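Local coordinates for terminal oxygenase component of carbazole 1,9a-dioxygenase (Sphingomonas, PDB 3GKQ), which probably dihydroxylates carbazole at its angular position, passing electrons from a Rieske [2Fe-2S] cluster to a mononuclear non-haem iron, at residues A44-V49 and V83-K88; K125-R130 and L138-Q143. All blocks are in the same frame, centred on the assembly; numbering follows the deposited sequence.

Contact 1 of 2, residues A44-V49 and V83-K88; sequences ASPVPV and VECYSK
The ring of Pro46 overlaps the forked end of Val83, with CG of the proline 3.7 Å from CG1 of the valine. The two side chains cross obliquely, and Pro46 CB also comes to 3.9 Å from Val83 CG1, which gives that methyl two ring carbons to rest on. This is packing between two loop stretches of the Rieske domain. Pro46 stands just before the edge strand 47-51, while Val83 lies in the loop that leads to strand 90-92. No hydrogen bond joins the two segments, and about 104 Å² is buried, so this is a small apolar contact near the surface. Proline suits the entry to the strand because its ring restrains phi (here -47°) and offers a rigid hydrocarbon edge; the other neighbours of that ring include Leu57 and Asn59 of strand 54-61. In Val83, CG1 lies anti to the backbone N (chi1 -179°), which turns it to the proline, while CG2 falls farther from the ring. Cys85 SG adds a looser apolar touch to Pro46 CG, at 4.4 Å, and the cysteine side chain packs also on Ile91. Between Val83 and Cys85, Glu84 serves the trimer instead: its OE1 forms a salt bridge with Lys191 of a neighbouring subunit. Tyr86 OH donates to the same Glu84 OE1 at 2.7 Å, meeting it from above the carboxylate plane, 51° out of it.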
loop_
_atom_site.group_PDB
_atom_site.type_symbol
_atom_site.label_atom_id
_atom_site.label_comp_id
_atom_site.label_asym_id
_atom_site.label_seq_id
_atom_site.Cartn_x
_atom_site.Cartn_y
_atom_site.Cartn_z
ATOM N N ALA A 44 3.379 -22.587 29.092
ATOM C CA ALA A 44 3.314 -23.372 27.863
ATOM C C ALA A 44 2.362 -22.816 26.808
ATOM O O ALA A 44 1.679 -23.578 26.121
ATOM C CB ALA A 44 2.933 -24.820 28.193
ATOM N N SER A 45 2.317 -21.496 26.672
ATOM C CA SER A 45 1.449 -20.874 25.673
ATOM C C SER A 45 2.215 -19.747 24.966
ATOM O O SER A 45 2.018 -18.569 25.264
ATOM C CB SER A 45 0.188 -20.322 26.345
ATOM O OG SER A 45 -0.788 -19.953 25.383
ATOM N N PRO A 46 3.110 -20.105 24.021
ATOM C CA PRO A 46 3.933 -19.161 23.252
ATOM C C PRO A 46 3.174 -17.973 22.659
ATOM O O PRO A 46 2.110 -18.136 22.064
ATOM C CB PRO A 46 4.559 -20.049 22.178
ATOM C CG PRO A 46 4.730 -21.354 22.904
ATOM C CD PRO A 46 3.396 -21.493 23.610
ATOM N N VAL A 47 3.742 -16.781 22.828
ATOM C CA VAL A 47 3.138 -15.548 22.331
ATOM C C VAL A 47 4.146 -14.701 21.545
ATOM O O VAL A 47 5.189 -14.323 22.069
ATOM C CB VAL A 47 2.611 -14.682 23.503
ATOM C CG1 VAL A 47 2.045 -13.379 22.973
ATOM C CG2 VAL A 47 1.549 -15.440 24.277
ATOM N N PRO A 48 3.847 -14.400 20.274
ATOM C CA PRO A 48 4.786 -13.584 19.496
ATOM C C PRO A 48 4.589 -12.088 19.748
ATOM O O PRO A 48 3.474 -11.632 19.986
ATOM C CB PRO A 48 4.456 -13.967 18.059
ATOM C CG PRO A 48 2.975 -14.193 18.121
ATOM C CD PRO A 48 2.817 -14.991 19.400
ATOM N N VAL A 49 5.682 -11.336 19.716
ATOM C CA VAL A 49 5.627 -9.889 19.895
ATOM C C VAL A 49 6.688 -9.271 18.993
ATOM O O VAL A 49 7.574 -9.967 18.486
ATOM C CB VAL A 49 5.936 -9.449 21.356
ATOM C CG1 VAL A 49 4.877 -9.983 22.318
ATOM C CG2 VAL A 49 7.319 -9.930 21.757
ATOM N N VAL A 83 3.149 -22.783 15.989
ATOM C CA VAL A 83 3.854 -23.258 17.169
ATOM C C VAL A 83 3.687 -24.758 17.396
ATOM O O VAL A 83 2.569 -25.272 17.438
ATOM C CB VAL A 83 3.378 -22.511 18.436
ATOM C CG1 VAL A 83 4.152 -23.008 19.653
ATOM C CG2 VAL A 83 3.573 -21.009 18.263
ATOM N N GLU A 84 4.815 -25.445 17.536
ATOM C CA GLU A 84 4.843 -26.885 17.777
ATOM C C GLU A 84 5.920 -27.165 18.820
ATOM O O GLU A 84 7.095 -26.884 18.594
ATOM C CB GLU A 84 5.153 -27.645 16.478
ATOM C CG GLU A 84 4.011 -27.615 15.461
ATOM C CD GLU A 84 4.313 -28.398 14.194
ATOM O OE1 GLU A 84 5.108 -29.361 14.253
ATOM O OE2 GLU A 84 3.736 -28.065 13.136
ATOM N N CYS A 85 5.510 -27.689 19.972
ATOM C CA CYS A 85 6.438 -28.009 21.055
ATOM C C CYS A 85 6.267 -29.495 21.407
ATOM O O CYS A 85 5.163 -29.938 21.735
ATOM C CB CYS A 85 6.143 -27.133 22.282
ATOM S SG CYS A 85 6.388 -25.318 22.041
ATOM N N TYR A 86 7.355 -30.257 21.340
ATOM C CA TYR A 86 7.290 -31.689 21.624
ATOM C C TYR A 86 8.027 -32.124 22.887
ATOM O O TYR A 86 8.149 -33.314 23.171
ATOM C CB TYR A 86 7.786 -32.465 20.405
ATOM C CG TYR A 86 6.914 -32.218 19.203
ATOM C CD1 TYR A 86 5.590 -32.654 19.184
ATOM C CD2 TYR A 86 7.375 -31.470 18.122
ATOM C CE1 TYR A 86 4.748 -32.349 18.121
ATOM C CE2 TYR A 86 6.540 -31.158 17.057
ATOM C CZ TYR A 86 5.230 -31.597 17.064
ATOM O OH TYR A 86 4.394 -31.278 16.023
ATOM N N SER A 87 8.520 -31.144 23.632
ATOM C CA SER A 87 9.197 -31.375 24.897
ATOM C C SER A 87 8.984 -30.070 25.652
ATOM O O SER A 87 8.903 -29.003 25.040
ATOM C CB SER A 87 10.691 -31.649 24.701
ATOM O OG SER A 87 11.467 -30.485 24.913
ATOM N N LYS A 88 8.873 -30.160 26.972
ATOM C CA LYS A 88 8.639 -28.996 27.815
ATOM C C LYS A 88 9.612 -27.835 27.609
ATOM O O LYS A 88 9.211 -26.673 27.602
ATOM C CB LYS A 88 8.686 -29.412 29.290
ATOM C CG LYS A 88 8.534 -28.258 30.264
ATOM C CD LYS A 88 9.027 -28.626 31.662
ATOM C CE LYS A 88 10.547 -28.813 31.692
ATOM N NZ LYS A 88 11.303 -27.583 31.266
#

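Contact 2 of 2, residues K125-R130 and L138-Q143; sequences KTYPVR and LFVGDQ
Lys125 CE rests on one face of the Tyr127 ring, 3.5 Å above its plane and offset toward the rim, while at the edge of the ring Phe139 O and Val140 CG2 lie near its plane. The Phe139 ring is approached obliquely by Pro128 CG, and outside the segments Trp32 meets it edge-to-face. Lys125, Tyr127 and Pro128 lead into, and Phe139 belongs to, a β-hairpin of strands 129-132 and 135-140, in which Val129 and Leu138 form an antiparallel non-hydrogen-bonded pair. Their branched side chains run alongside each other on the same face of the sheet, with Val129 CG2 3.7 Å from Leu138 CD2. Next to this pair, Phe139 N donates to Pro128 O at 3.1 Å. Proline has no N-H to give, but its carbonyl still accepts, and its ring carbon CB packs against Phe139 CB at 3.8 Å. Tyr127 suits a buried place because its hydroxyl is hydrogen-bonded to Glu54. Lys125 runs extended until a bend at chi4 (52°) swings NZ back to Thr126 O and to a water. With an alanine here, the water would probably lose one of its two donors and the tyrosine face the methylene lying on it. The water bridges the segments: it accepts from Lys125 NZ at 2.8 Å and from Gly141 N at 3.0 Å, and donates to Phe139 O at 2.7 Å.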
loop_
_atom_site.group_PDB
_atom_site.type_symbol
_atom_site.label_atom_id
_atom_site.label_comp_id
_atom_site.label_asym_id
_atom_site.label_seq_id
_atom_site.Cartn_x
_atom_site.Cartn_y
_atom_site.Cartn_z
ATOM N N LYS A 125 18.916 -16.280 18.893
ATOM C CA LYS A 125 19.272 -15.222 19.825
ATOM C C LYS A 125 18.233 -15.233 20.938
ATOM O O LYS A 125 17.045 -15.455 20.682
ATOM C CB LYS A 125 19.250 -13.848 19.153
ATOM C CG LYS A 125 19.347 -12.719 20.172
ATOM C CD LYS A 125 19.177 -11.351 19.560
ATOM C CE LYS A 125 18.876 -10.330 20.654
ATOM N NZ LYS A 125 19.862 -10.373 21.775
ATOM N N THR A 126 18.677 -15.007 22.169
ATOM C CA THR A 126 17.766 -14.963 23.303
ATOM C C THR A 126 17.770 -13.534 23.841
ATOM O O THR A 126 18.738 -12.807 23.664
ATOM C CB THR A 126 18.202 -15.919 24.432
ATOM O OG1 THR A 126 19.470 -15.504 24.953
ATOM C CG2 THR A 126 18.318 -17.347 23.906
ATOM N N TYR A 127 16.678 -13.133 24.479
ATOM C CA TYR A 127 16.572 -11.792 25.041
ATOM C C TYR A 127 16.443 -11.856 26.552
ATOM O O TYR A 127 15.614 -12.603 27.079
ATOM C CB TYR A 127 15.345 -11.057 24.489
ATOM C CG TYR A 127 15.377 -10.765 23.004
ATOM C CD1 TYR A 127 15.246 -11.790 22.070
ATOM C CD2 TYR A 127 15.525 -9.455 22.536
ATOM C CE1 TYR A 127 15.256 -11.522 20.703
ATOM C CE2 TYR A 127 15.538 -9.175 21.172
ATOM C CZ TYR A 127 15.404 -10.212 20.262
ATOM O OH TYR A 127 15.421 -9.946 18.914
ATOM N N PRO A 128 17.272 -11.088 27.276
ATOM C CA PRO A 128 17.156 -11.123 28.734
ATOM C C PRO A 128 15.733 -10.717 29.106
ATOM O O PRO A 128 15.126 -9.869 28.443
ATOM C CB PRO A 128 18.196 -10.105 29.186
ATOM C CG PRO A 128 19.273 -10.269 28.152
ATOM C CD PRO A 128 18.468 -10.336 26.861
ATOM N N VAL A 129 15.202 -11.329 30.158
ATOM C CA VAL A 129 13.848 -11.040 30.600
ATOM C C VAL A 129 13.786 -10.657 32.073
ATOM O O VAL A 129 14.556 -11.162 32.889
ATOM C CB VAL A 129 12.928 -12.265 30.399
ATOM C CG1 VAL A 129 11.510 -11.926 30.836
ATOM C CG2 VAL A 129 12.952 -12.705 28.942
ATOM N N ARG A 130 12.869 -9.750 32.391
ATOM C CA ARG A 130 12.628 -9.302 33.757
ATOM C C ARG A 130 11.117 -9.176 33.849
ATOM O O ARG A 130 10.478 -8.645 32.942
ATOM C CB ARG A 130 13.265 -7.938 34.038
ATOM C CG ARG A 130 14.770 -7.958 34.310
ATOM C CD ARG A 130 15.116 -8.722 35.586
ATOM N NE ARG A 130 14.511 -8.128 36.780
ATOM C CZ ARG A 130 14.984 -7.061 37.423
ATOM N NH1 ARG A 130 16.085 -6.451 36.995
ATOM N NH2 ARG A 130 14.354 -6.604 38.499
ATOM N N LEU A 138 11.801 -6.873 28.231
ATOM C CA LEU A 138 12.835 -7.528 27.444
ATOM C C LEU A 138 13.981 -6.543 27.260
ATOM O O LEU A 138 13.753 -5.339 27.123
ATOM C CB LEU A 138 12.315 -7.921 26.063
ATOM C CG LEU A 138 11.122 -8.865 25.939
ATOM C CD1 LEU A 138 10.898 -9.175 24.461
ATOM C CD2 LEU A 138 11.376 -10.143 26.728
ATOM N N PHE A 139 15.211 -7.042 27.274
ATOM C CA PHE A 139 16.357 -6.173 27.044
ATOM C C PHE A 139 16.739 -6.350 25.576
ATOM O O PHE A 139 17.000 -7.467 25.128
ATOM C CB PHE A 139 17.543 -6.560 27.928
ATOM C CG PHE A 139 18.707 -5.610 27.820
ATOM C CD1 PHE A 139 18.672 -4.372 28.450
ATOM C CD2 PHE A 139 19.827 -5.943 27.058
ATOM C CE1 PHE A 139 19.729 -3.472 28.327
ATOM C CE2 PHE A 139 20.893 -5.051 26.928
ATOM C CZ PHE A 139 20.842 -3.810 27.564
ATOM N N VAL A 140 16.748 -5.254 24.826
ATOM C CA VAL A 140 17.100 -5.305 23.416
ATOM C C VAL A 140 18.451 -4.631 23.251
ATOM O O VAL A 140 18.562 -3.411 23.370
ATOM C CB VAL A 140 16.067 -4.564 22.547
ATOM C CG1 VAL A 140 16.464 -4.654 21.073
ATOM C CG2 VAL A 140 14.682 -5.159 22.766
ATOM N N GLY A 141 19.478 -5.430 22.987
ATOM C CA GLY A 141 20.810 -4.878 22.829
ATOM C C GLY A 141 21.863 -5.963 22.741
ATOM O O GLY A 141 21.537 -7.152 22.741
ATOM N N ASP A 142 23.126 -5.551 22.675
ATOM C CA ASP A 142 24.241 -6.482 22.558
ATOM C C ASP A 142 25.138 -6.499 23.787
ATOM O O ASP A 142 25.988 -7.373 23.929
ATOM C CB ASP A 142 25.072 -6.111 21.336
ATOM C CG ASP A 142 24.216 -5.864 20.117
ATOM O OD1 ASP A 142 23.662 -6.847 19.575
ATOM O OD2 ASP A 142 24.086 -4.683 19.715
ATOM N N GLN A 143 24.959 -5.532 24.674
ATOM C CA GLN A 143 25.781 -5.476 25.872
ATOM C C GLN A 143 25.056 -6.062 27.072
ATOM O O GLN A 143 23.844 -6.290 27.031
ATOM C CB GLN A 143 26.186 -4.031 26.163
ATOM C CG GLN A 143 25.024 -3.084 26.393
ATOM C CD GLN A 143 25.459 -1.633 26.364
ATOM O OE1 GLN A 143 26.070 -1.182 25.393
ATOM N NE2 GLN A 143 25.145 -0.892 27.424
HETATM O O HOH W 1 18.897 -8.378 23.446
#

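How the contacts relate
Both segments of contact 1 come earlier in the chain than those of contact 2, and the centres of the two contacts lie about 19 Å apart. Their nearest atoms are about 5 Å apart, so the two do not touch. Strand 54-61 connects them: Pro46 of contact 1 packs on its Leu57, whereas Leu138 of contact 2 packs on its Val56 and Leu58. Contact 1 joins the approach to edge strand 47-51 to a loop whose Val83 side chain is about 12 Å from the iron-sulfur cluster. Contact 2 joins the two strands of the hairpin in the second sheet, away from the metal sites; its Leu138 and Val129 pack on the first sheet, holding the two sheets together.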